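Local coordinates for protein cobalt-precorrin-5B C(1)-methyltransferase (Archaeoglobus fulgidus, PDB 1SR8) that probably catalyses the S-adenosyl-L-methionine-dependent methylation of C-1 in cobalt-precorrin-5B to give cobalt-precorrin-6A, a step of anaerobic cobalamin biosynthesis, at residues Asp4-Tyr9 / Thr187-Pro192; Glu22-Val25 / Leu29-Leu32; Gly36-Gly41 / Lys195-Thr200. All blocks are in the same frame, centred on the assembly; numbering follows the deposited sequence.

Contact 1 of 3, residues Asp4-Tyr9 / Thr187-Pro192; sequences DPIELY and TGFVEP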
# COMPACT_ATOMS: atom_id res chain seq x y z
N ASP A 4 -4.74 -3.97 14.44
CA ASP A 4 -4.76 -3.50 13.06
C ASP A 4 -4.58 -4.74 12.19
O ASP A 4 -3.65 -5.51 12.40
CB ASP A 4 -3.61 -2.55 12.81
CG ASP A 4 -3.65 -1.97 11.43
OD1 ASP A 4 -4.47 -1.05 11.20
OD2 ASP A 4 -2.89 -2.45 10.56
N PRO A 5 -5.46 -4.94 11.19
CA PRO A 5 -5.34 -6.12 10.33
C PRO A 5 -4.12 -6.19 9.42
O PRO A 5 -3.79 -7.25 8.90
CB PRO A 5 -6.65 -6.10 9.54
CG PRO A 5 -6.95 -4.67 9.43
CD PRO A 5 -6.63 -4.13 10.81
N ILE A 6 -3.43 -5.07 9.23
CA ILE A 6 -2.26 -5.04 8.36
C ILE A 6 -0.94 -5.00 9.13
O ILE A 6 -0.09 -5.89 8.97
CB ILE A 6 -2.31 -3.84 7.40
CG1 ILE A 6 -3.53 -3.96 6.49
CG2 ILE A 6 -1.04 -3.79 6.54
CD1 ILE A 6 -3.78 -2.71 5.70
N GLU A 7 -0.77 -3.99 9.98
CA GLU A 7 0.47 -3.87 10.73
C GLU A 7 0.46 -4.66 12.03
O GLU A 7 1.48 -4.78 12.69
CB GLU A 7 0.79 -2.42 11.00
CG GLU A 7 2.28 -2.20 11.13
CD GLU A 7 2.67 -0.75 10.98
OE1 GLU A 7 2.15 -0.06 10.08
OE2 GLU A 7 3.52 -0.30 11.77
N LEU A 8 -0.71 -5.18 12.40
CA LEU A 8 -0.86 -6.04 13.58
C LEU A 8 -0.63 -5.50 15.00
O LEU A 8 -0.56 -6.28 15.95
CB LEU A 8 0.01 -7.29 13.38
CG LEU A 8 -0.60 -8.46 12.60
CD1 LEU A 8 -1.48 -7.98 11.47
CD2 LEU A 8 0.53 -9.32 12.08
N TYR A 9 -0.52 -4.19 15.17
CA TYR A 9 -0.35 -3.66 16.51
C TYR A 9 -1.73 -3.51 17.13
O TYR A 9 -2.75 -3.63 16.45
CB TYR A 9 0.37 -2.30 16.47
CG TYR A 9 -0.19 -1.34 15.44
CD1 TYR A 9 -1.49 -0.85 15.52
CD2 TYR A 9 0.60 -0.92 14.36
CE1 TYR A 9 -2.01 0.02 14.57
CE2 TYR A 9 0.09 -0.04 13.40
CZ TYR A 9 -1.21 0.42 13.51
OH TYR A 9 -1.71 1.29 12.56
N THR A 187 0.88 -4.31 0.40
CA THR A 187 -0.25 -4.74 1.23
C THR A 187 -1.58 -4.55 0.53
O THR A 187 -2.55 -5.23 0.84
CB THR A 187 -0.32 -3.94 2.55
OG1 THR A 187 -0.55 -2.56 2.26
CG2 THR A 187 0.96 -4.07 3.32
N GLY A 188 -1.62 -3.62 -0.42
CA GLY A 188 -2.84 -3.32 -1.14
C GLY A 188 -3.38 -1.98 -0.66
O GLY A 188 -4.26 -1.39 -1.28
N PHE A 189 -2.84 -1.48 0.45
CA PHE A 189 -3.29 -0.22 1.03
C PHE A 189 -2.20 0.83 1.02
O PHE A 189 -1.01 0.51 0.98
CB PHE A 189 -3.74 -0.44 2.48
CG PHE A 189 -4.90 -1.39 2.62
CD1 PHE A 189 -6.19 -0.91 2.81
CD2 PHE A 189 -4.71 -2.76 2.57
CE1 PHE A 189 -7.27 -1.78 2.95
CE2 PHE A 189 -5.78 -3.65 2.70
CZ PHE A 189 -7.06 -3.16 2.89
N VAL A 190 -2.61 2.10 1.05
CA VAL A 190 -1.68 3.22 1.07
C VAL A 190 -1.64 3.75 2.51
O VAL A 190 -2.66 4.15 3.06
CB VAL A 190 -2.14 4.35 0.12
CG1 VAL A 190 -1.31 5.60 0.35
CG2 VAL A 190 -1.98 3.91 -1.32
N GLU A 191 -0.46 3.71 3.13
CA GLU A 191 -0.29 4.20 4.49
C GLU A 191 -0.39 5.73 4.42
O GLU A 191 0.37 6.36 3.67
CB GLU A 191 1.07 3.77 5.03
CG GLU A 191 1.29 4.07 6.51
CD GLU A 191 0.48 3.17 7.44
OE1 GLU A 191 -0.43 2.45 6.97
OE2 GLU A 191 0.76 3.18 8.66
N PRO A 192 -1.31 6.35 5.20
CA PRO A 192 -1.53 7.80 5.23
C PRO A 192 -0.46 8.63 5.93
O PRO A 192 -0.71 9.26 6.96
CB PRO A 192 -2.88 7.93 5.90
CG PRO A 192 -2.82 6.83 6.91
CD PRO A 192 -2.22 5.67 6.14
O HOH W 1 -0.34 0.89 10.07

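Contact 2 of 3, residues Glu22-Val25 / Leu29-Leu32; sequences EKKV and LYIL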
# COMPACT_ATOMS: atom_id res chain seq x y z
N GLU A 22 -14.51 -0.87 15.44
CA GLU A 22 -13.91 -2.12 14.98
C GLU A 22 -14.19 -2.43 13.53
O GLU A 22 -13.37 -3.06 12.87
CB GLU A 22 -14.37 -3.31 15.81
CG GLU A 22 -13.82 -4.59 15.23
CD GLU A 22 -14.40 -5.82 15.86
OE1 GLU A 22 -14.14 -6.93 15.33
OE2 GLU A 22 -15.10 -5.70 16.89
N LYS A 23 -15.36 -2.03 13.04
CA LYS A 23 -15.74 -2.28 11.66
C LYS A 23 -14.79 -1.50 10.74
O LYS A 23 -14.33 -2.01 9.72
CB LYS A 23 -17.19 -1.84 11.42
CG LYS A 23 -17.88 -2.49 10.21
CD LYS A 23 -19.35 -2.06 10.10
CE LYS A 23 -20.10 -2.77 8.94
NZ LYS A 23 -20.28 -4.26 9.09
N LYS A 24 -14.48 -0.27 11.14
CA LYS A 24 -13.58 0.58 10.38
C LYS A 24 -12.16 0.04 10.43
O LYS A 24 -11.49 -0.08 9.40
CB LYS A 24 -13.63 2.00 10.93
CG LYS A 24 -15.05 2.55 11.03
CD LYS A 24 -15.11 3.91 11.71
CE LYS A 24 -15.02 5.06 10.72
NZ LYS A 24 -16.29 5.25 9.95
N VAL A 25 -11.70 -0.31 11.63
CA VAL A 25 -10.35 -0.84 11.80
C VAL A 25 -10.19 -2.17 11.06
O VAL A 25 -9.22 -2.36 10.33
CB VAL A 25 -10.02 -1.03 13.30
CG1 VAL A 25 -8.76 -1.87 13.47
CG2 VAL A 25 -9.82 0.33 13.94
N LEU A 29 -9.13 0.12 6.16
CA LEU A 29 -9.23 1.48 5.66
C LEU A 29 -9.13 2.58 6.73
O LEU A 29 -9.02 3.76 6.40
CB LEU A 29 -10.52 1.63 4.84
CG LEU A 29 -10.50 0.83 3.52
CD1 LEU A 29 -11.90 0.72 2.97
CD2 LEU A 29 -9.58 1.50 2.51
N TYR A 30 -9.13 2.20 8.00
CA TYR A 30 -9.02 3.19 9.06
C TYR A 30 -7.99 2.88 10.14
O TYR A 30 -7.90 1.74 10.62
CB TYR A 30 -10.37 3.41 9.74
CG TYR A 30 -11.45 3.92 8.82
CD1 TYR A 30 -12.16 3.04 8.01
CD2 TYR A 30 -11.73 5.28 8.74
CE1 TYR A 30 -13.13 3.50 7.14
CE2 TYR A 30 -12.70 5.75 7.87
CZ TYR A 30 -13.39 4.86 7.07
OH TYR A 30 -14.33 5.32 6.16
N ILE A 31 -7.22 3.90 10.49
CA ILE A 31 -6.23 3.83 11.55
C ILE A 31 -6.81 4.71 12.66
O ILE A 31 -6.90 5.94 12.53
CB ILE A 31 -4.87 4.43 11.15
CG1 ILE A 31 -4.21 3.59 10.06
CG2 ILE A 31 -3.96 4.49 12.37
CD1 ILE A 31 -2.84 4.10 9.65
N LEU A 32 -7.24 4.08 13.74
CA LEU A 32 -7.82 4.79 14.86
C LEU A 32 -6.75 5.61 15.57
O LEU A 32 -5.63 5.14 15.77
CB LEU A 32 -8.45 3.78 15.81
CG LEU A 32 -8.93 4.18 17.20
CD1 LEU A 32 -10.05 5.21 17.10
CD2 LEU A 32 -9.41 2.93 17.91
O HOH W 2 -7.61 -0.57 9.56

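Contact 3 of 3, residues Gly36-Gly41 / Lys195-Thr200; sequences GYLRRG and KKLVET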
# COMPACT_ATOMS: atom_id res chain seq x y z
N GLY A 36 -10.10 10.44 16.90
CA GLY A 36 -10.61 10.32 15.55
C GLY A 36 -10.03 9.16 14.77
O GLY A 36 -9.57 8.18 15.35
N TYR A 37 -10.05 9.28 13.44
CA TYR A 37 -9.53 8.25 12.55
C TYR A 37 -8.65 8.84 11.45
O TYR A 37 -8.78 10.02 11.10
CB TYR A 37 -10.69 7.51 11.86
CG TYR A 37 -11.59 6.70 12.78
CD1 TYR A 37 -11.24 5.40 13.17
CD2 TYR A 37 -12.79 7.23 13.27
CE1 TYR A 37 -12.06 4.65 14.03
CE2 TYR A 37 -13.62 6.49 14.13
CZ TYR A 37 -13.25 5.20 14.51
OH TYR A 37 -14.05 4.48 15.37
N LEU A 38 -7.74 8.03 10.92
CA LEU A 38 -6.90 8.43 9.80
C LEU A 38 -7.35 7.46 8.71
O LEU A 38 -7.58 6.28 8.98
CB LEU A 38 -5.40 8.24 10.09
CG LEU A 38 -4.66 9.42 10.72
CD1 LEU A 38 -3.22 9.02 11.04
CD2 LEU A 38 -4.67 10.60 9.78
N ARG A 39 -7.51 7.96 7.49
CA ARG A 39 -7.97 7.14 6.38
C ARG A 39 -6.83 6.57 5.52
O ARG A 39 -5.95 7.31 5.07
CB ARG A 39 -8.93 7.96 5.49
CG ARG A 39 -10.20 8.47 6.21
CD ARG A 39 -10.75 9.76 5.59
NE ARG A 39 -11.89 9.57 4.69
CZ ARG A 39 -13.16 9.35 5.08
NH1 ARG A 39 -13.47 9.30 6.37
NH2 ARG A 39 -14.12 9.19 4.17
N ARG A 40 -6.83 5.26 5.33
CA ARG A 40 -5.84 4.62 4.48
C ARG A 40 -6.37 4.73 3.05
O ARG A 40 -7.57 4.88 2.83
CB ARG A 40 -5.69 3.13 4.81
CG ARG A 40 -4.94 2.83 6.09
CD ARG A 40 -4.01 1.65 5.87
NE ARG A 40 -3.23 1.32 7.05
CZ ARG A 40 -3.70 0.62 8.08
NH1 ARG A 40 -4.95 0.19 8.08
NH2 ARG A 40 -2.91 0.35 9.12
N GLY A 41 -5.47 4.65 2.07
CA GLY A 41 -5.90 4.71 0.68
C GLY A 41 -5.74 3.34 0.05
O GLY A 41 -5.48 2.36 0.76
N LYS A 195 2.05 14.03 9.70
CA LYS A 195 2.54 14.17 11.06
C LYS A 195 1.64 13.44 12.04
O LYS A 195 2.12 12.75 12.95
CB LYS A 195 2.63 15.64 11.45
CG LYS A 195 3.45 16.48 10.48
CD LYS A 195 3.46 17.95 10.88
CE LYS A 195 3.55 18.84 9.64
NZ LYS A 195 2.36 18.66 8.75
N LYS A 196 0.33 13.59 11.87
CA LYS A 196 -0.63 12.94 12.74
C LYS A 196 -0.38 11.43 12.82
O LYS A 196 -0.42 10.85 13.91
CB LYS A 196 -2.05 13.21 12.24
CG LYS A 196 -3.15 12.46 13.00
CD LYS A 196 -3.32 12.97 14.43
CE LYS A 196 -4.54 12.34 15.12
NZ LYS A 196 -4.74 12.91 16.49
N LEU A 197 -0.12 10.80 11.68
CA LEU A 197 0.15 9.37 11.66
C LEU A 197 1.44 9.05 12.40
O LEU A 197 1.48 8.12 13.20
CB LEU A 197 0.25 8.83 10.22
CG LEU A 197 0.56 7.33 10.09
CD1 LEU A 197 -0.57 6.52 10.72
CD2 LEU A 197 0.74 6.96 8.63
N VAL A 198 2.50 9.81 12.13
CA VAL A 198 3.78 9.57 12.79
C VAL A 198 3.65 9.65 14.31
O VAL A 198 4.24 8.84 15.02
CB VAL A 198 4.88 10.55 12.31
CG1 VAL A 198 6.16 10.33 13.09
CG2 VAL A 198 5.16 10.35 10.83
N GLU A 199 2.87 10.62 14.80
CA GLU A 199 2.68 10.80 16.25
C GLU A 199 1.79 9.72 16.83
O GLU A 199 2.03 9.23 17.94
CB GLU A 199 2.03 12.15 16.54
CG GLU A 199 2.71 13.32 15.89
CD GLU A 199 2.07 14.64 16.29
OE1 GLU A 199 0.82 14.69 16.41
OE2 GLU A 199 2.83 15.62 16.48
N THR A 200 0.76 9.36 16.07
CA THR A 200 -0.18 8.33 16.48
C THR A 200 0.52 6.97 16.58
O THR A 200 0.36 6.25 17.57
CB THR A 200 -1.34 8.19 15.46
OG1 THR A 200 -2.00 9.45 15.31
CG2 THR A 200 -2.35 7.14 15.91

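Contact 1 of 3, residues Asp4-Tyr9 / Thr187-Pro192
An Asx motif near the start of the chain brings I6 and E7 against T187, F189 and E191, around strand 189-190, an outer strand of a three-stranded antiparallel sheet. D4 makes the motif: its OD2 takes the backbone N of E7 at 2.7 Å through the anti lone pair and, closing the Asx turn, the N of I6 at 3.0 Å from above the carboxylate plane. These two bonds hold the carboxylate in place, while D4 OD1 pairs with R40.

The folded loop presents I6 as its apolar prong. With CG1 anti to the carbonyl carbon (chi1 -62°) and the chain extended beyond it, I6 CD1 lies over one face of the F189 ring, 3.7 Å from its centroid in a CH-pi contact. The other branch, I6 CG2, meets T187 CG2 at 3.8 Å. A branched aliphatic residue suits this place because it serves two partners at once; with an alanine here, the ring face of F189 and the methyl of T187 would probably both lose their mate, and a gap would open between loop and strand. T187 turns its hydroxyl aside, toward its own chain, where OG1 accepts from F189 N at 3.1 Å in an ST turn.

The polar side is built from two acids. E7 OE1 and E191 OE2 lie 3.8 Å apart, their carboxylate planes 40° apart, and their repulsion is likely to be offset by K201, which forms salt bridges to both oxygens. E7 OE2 accepts from V234 N, and E191 OE1 pairs with R40. A water joins the acids as well, donating to E191 OE2 and, at 2.7 Å, to E7 OE1, while it accepts from the hydroxyl of Y9 at 2.9 Å.

Contact 2 of 3, residues Glu22-Val25 / Leu29-Leu32
K24 lies across the Y30 ring, joining the end of helix 21-26 to the strand that follows it. At the root of the side chain, K24 CB sits 3.4 Å from Y30 CD1, and with CG beside the backbone N (chi1 -52°) the chain arches up off the ring before its end returns over it. Farther on, CD packs on Y37 as well. Bends at chi3 and chi4 then swing the end over the Y30 ring: CE stands 3.7 Å above its plane, a CH-pi contact offset toward the rim. Finally NZ comes 4.4 Å from the ring centroid, 25° off the normal, a cation-pi interaction; Y37 offers it a second ring, and D20 a long, weak ion pair. Lysine suits this partly exposed place because its methylenes can lie on an aromatic face while the ammonium group stays within reach of pi clouds and a carboxylate.

Beside this pair V25 takes the buried side, its CG2 4.2 Å from L32 CB. The backbones are joined through a water that donates to V25 O and to Y30 O, the latter at 2.6 Å. S27 OG spans the connecting turn, hydrogen-bonded to both K24 O and L29 N.

Helix 21-26 thus packs against the outer strand 30-33, which is hydrogen-bonded in turn to strand 36-42 through I31 with L38, with L29 and R40 bonded just before it; Y11 and I16 from preceding loops touch V25 and L32.

Contact 3 of 3, residues Gly36-Gly41 / Lys195-Thr200
L38 drives its side chain from strand 36-39 into the surface of helix 195-200, where L197 and K196 receive it. The tight part lies at one methyl. With CD1 anti to CA (chi2 176°), the leucine reaches straight out, and L38 CD1 presses on L197 CA at 3.4 Å, closer than carbons usually come. The same methyl also meets the L197 side chain, at 3.6 Å from CB and 3.7 Å from CD1, so one methyl of the forked leucine end is wedged against the helix backbone. Leucine fits this buried place because it is long enough to bridge strand and helix and has no polar group to satisfy.

Toward solvent the contact is looser. K196 CG, the part of that lysine nearest to L38, stays 4.0 Å from both L38 CD1 and CD2; the chain then bends at chi2 (68°), and NZ ends in a salt bridge with D35. Lysine suits this margin, with methylenes for the leucine and a charge for the aspartate. On the buried side T200 is only grazed by L38 CD1 and turns its hydroxyl back onto its own helix: OG1 donates to K196 O, from above the carbonyl plane and on the face opposite T200 N, which also binds that oxygen.

The axes of the short segments 36-39 and 195-200 pass 9.9 Å apart with 117° between their directions. Helix 195-204 packs on one face of the three-stranded sheet, meeting L38 of strand 36-42 and, through L197, I31 of strand 30-33; strand 36-42 runs in the middle between 30-33 and 189-190.

All three contacts are built on the three-stranded sheet: contact 1 reaches strand 189-190, contact 2 strand 30-33, and contact 3 the middle strand 36-42. Contacts 1 and 3 are buried, whereas contact 2 is only partly so. Their chemistry differs accordingly: contact 1 combines an aliphatic-aromatic meeting with acids matched by lysine and arginine, contact 2 lays a lysine's methylenes and ammonium on aromatic rings beside a small apolar patch, and contact 3 is almost wholly apolar, with charge at its margin. Strand 36-42, in the middle, touches elements of all three contacts; a probable backbone hydrogen bond from V190 N to G41 O, 2.9 Å long, joins it to contact 1.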